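Local coordinates for 4-diphosphocytidyl-2C-methyl-D-erythritol synthase (Neisseria gonorrhoeae, PDB 1VGW), which probably catalyses the transfer of a cytidylyl group from CTP to 2-C-methyl-D-erythritol 4-phosphate, releasing diphosphate, in the DXP pathway of isoprenoid biosynthesis, at residues Gly99-Ala102 and Glu103-Ile107. Sequence-based numbering, arbitrary orientation.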
ATOM      1  N   GLY B  99     -23.787  10.423  28.134  1.00 39.33           N
ATOM      2  CA  GLY B  99     -23.137  10.045  29.370  1.00 38.75           C
ATOM      3  C   GLY B  99     -22.389   8.729  29.265  1.00 39.09           C
ATOM      4  O   GLY B  99     -21.747   8.278  30.240  1.00 38.53           O
ATOM      5  N   LEU B 100     -22.408   8.120  28.081  1.00 37.85           N
ATOM      6  CA  LEU B 100     -21.680   6.848  27.882  1.00 36.19           C
ATOM      7  C   LEU B 100     -20.181   7.076  27.890  1.00 35.32           C
ATOM      8  O   LEU B 100     -19.352   6.215  28.209  1.00 35.21           O
ATOM      9  CB  LEU B 100     -22.200   6.196  26.621  1.00 37.95           C
ATOM     10  CG  LEU B 100     -23.570   5.524  26.681  1.00 42.60           C
ATOM     11  CD1 LEU B 100     -24.030   5.127  25.276  1.00 45.19           C
ATOM     12  CD2 LEU B 100     -23.541   4.292  27.572  1.00 43.77           C
ATOM     13  N   ALA B 101     -19.722   8.264  27.441  1.00 32.90           N
ATOM     14  CA  ALA B 101     -18.323   8.587  27.474  1.00 32.45           C
ATOM     15  C   ALA B 101     -18.039   9.792  28.398  1.00 32.69           C
ATOM     16  O   ALA B 101     -18.808  10.745  28.320  1.00 33.24           O
ATOM     17  CB  ALA B 101     -17.827   9.095  26.086  1.00 30.61           C
ATOM     18  N   ALA B 102     -16.937   9.745  29.126  1.00 30.67           N
ATOM     19  CA  ALA B 102     -16.534  10.977  29.870  1.00 29.95           C
ATOM     20  C   ALA B 102     -15.558  11.755  28.978  1.00 31.12           C
ATOM     21  O   ALA B 102     -14.857  11.143  28.114  1.00 28.67           O
ATOM     22  CB  ALA B 102     -15.808  10.588  31.151  1.00 25.40           C
ATOM     23  N   GLU B 103     -15.326  13.035  29.314  1.00 29.93           N
ATOM     24  CA  GLU B 103     -14.376  13.845  28.548  1.00 28.28           C
ATOM     25  C   GLU B 103     -13.048  13.141  28.344  1.00 27.63           C
ATOM     26  O   GLU B 103     -12.395  13.351  27.304  1.00 27.47           O
ATOM     27  CB  GLU B 103     -14.095  15.188  29.245  1.00 38.67           C
ATOM     28  CG  GLU B 103     -15.155  16.256  29.115  1.00 41.09           C
ATOM     29  CD  GLU B 103     -14.856  17.303  28.079  1.00 43.55           C
ATOM     30  OE1 GLU B 103     -15.795  17.857  27.437  1.00 50.31           O
ATOM     31  OE2 GLU B 103     -13.683  17.614  27.806  1.00 44.73           O
ATOM     32  N   THR B 104     -12.549  12.385  29.317  1.00 25.86           N
ATOM     33  CA  THR B 104     -11.255  11.740  29.215  1.00 24.69           C
ATOM     34  C   THR B 104     -11.212  10.328  28.712  1.00 24.92           C
ATOM     35  O   THR B 104     -10.099   9.728  28.690  1.00 25.66           O
ATOM     36  CB  THR B 104     -10.528  11.799  30.619  1.00 25.45           C
ATOM     37  OG1 THR B 104     -11.506  11.408  31.606  1.00 28.55           O
ATOM     38  CG2 THR B 104     -10.085  13.211  30.921  1.00 20.66           C
ATOM     39  N   ASP B 105     -12.317   9.669  28.406  1.00 25.53           N
ATOM     40  CA  ASP B 105     -12.288   8.313  27.835  1.00 26.22           C
ATOM     41  C   ASP B 105     -11.802   8.364  26.368  1.00 24.87           C
ATOM     42  O   ASP B 105     -11.970   9.391  25.700  1.00 25.82           O
ATOM     43  CB  ASP B 105     -13.725   7.755  27.805  1.00 25.20           C
ATOM     44  CG  ASP B 105     -14.227   7.334  29.187  1.00 25.72           C
ATOM     45  OD1 ASP B 105     -13.458   6.812  29.997  1.00 29.08           O
ATOM     46  OD2 ASP B 105     -15.431   7.538  29.465  1.00 25.83           O
ATOM     47  N   ASN B 106     -11.262   7.303  25.836  1.00 24.96           N
ATOM     48  CA  ASN B 106     -10.785   7.206  24.473  1.00 27.37           C
ATOM     49  C   ASN B 106     -11.848   6.768  23.450  1.00 28.14           C
ATOM     50  O   ASN B 106     -12.628   5.824  23.691  1.00 28.97           O
ATOM     51  CB  ASN B 106      -9.608   6.201  24.447  1.00 21.76           C
ATOM     52  CG  ASN B 106      -8.429   6.616  25.264  1.00 24.99           C
ATOM     53  OD1 ASN B 106      -7.977   7.765  25.230  1.00 24.41           O
ATOM     54  ND2 ASN B 106      -7.825   5.700  26.045  1.00 20.54           N
ATOM     55  N   ILE B 107     -11.891   7.430  22.296  1.00 29.02           N
ATOM     56  CA  ILE B 107     -12.837   7.050  21.190  1.00 26.68           C
ATOM     57  C   ILE B 107     -12.001   6.507  20.017  1.00 27.24           C
ATOM     58  O   ILE B 107     -11.078   7.264  19.592  1.00 27.81           O
ATOM     59  CB  ILE B 107     -13.559   8.276  20.676  1.00 27.26           C
ATOM     60  CG1 ILE B 107     -14.283   9.074  21.757  1.00 24.89           C
ATOM     61  CG2 ILE B 107     -14.493   7.978  19.496  1.00 28.79           C
ATOM     62  CD1 ILE B 107     -15.394   8.347  22.481  1.00 27.54           C
TER
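Ala-102 and Asp-105 open and close a type I beta turn that leads the loop after helix 84-98 into strand 106-109 of the mixed sheet, and the pair illustrates how a carboxylate at the last position of a turn can reach back to the amide of the first. The turn's backbone bond runs from Asp-105 N to Ala-102 O (3.0 Å). A second bond returns: the amide N of Ala-102 donates to Asp-105 OD2 at 2.7 Å, with an N-H...O angle of 173°. With CG beside its own backbone N, anti to the carbonyl carbon (chi1 -75°), Asp-105 brings its carboxylate back toward Ala-102 N. The donor meets OD2 on the anti side, tilted 34° out of the carboxylate plane. OD1 accepts from Lys-6 N, so each oxygen of this buried carboxylate has a backbone amide partner, which should restrict its rotation. The Glu-103 side chain starts off away from 99-102, and its carboxylate makes a long, weak ion pair with Arg-179. Ala-101, just before the turn, and Ile-107, two residues after it, both pack on Leu-95, joining helix end and strand start. Between themselves they touch loosely, Ile-107 CD1 lying 4.4 Å from Ala-101 CB.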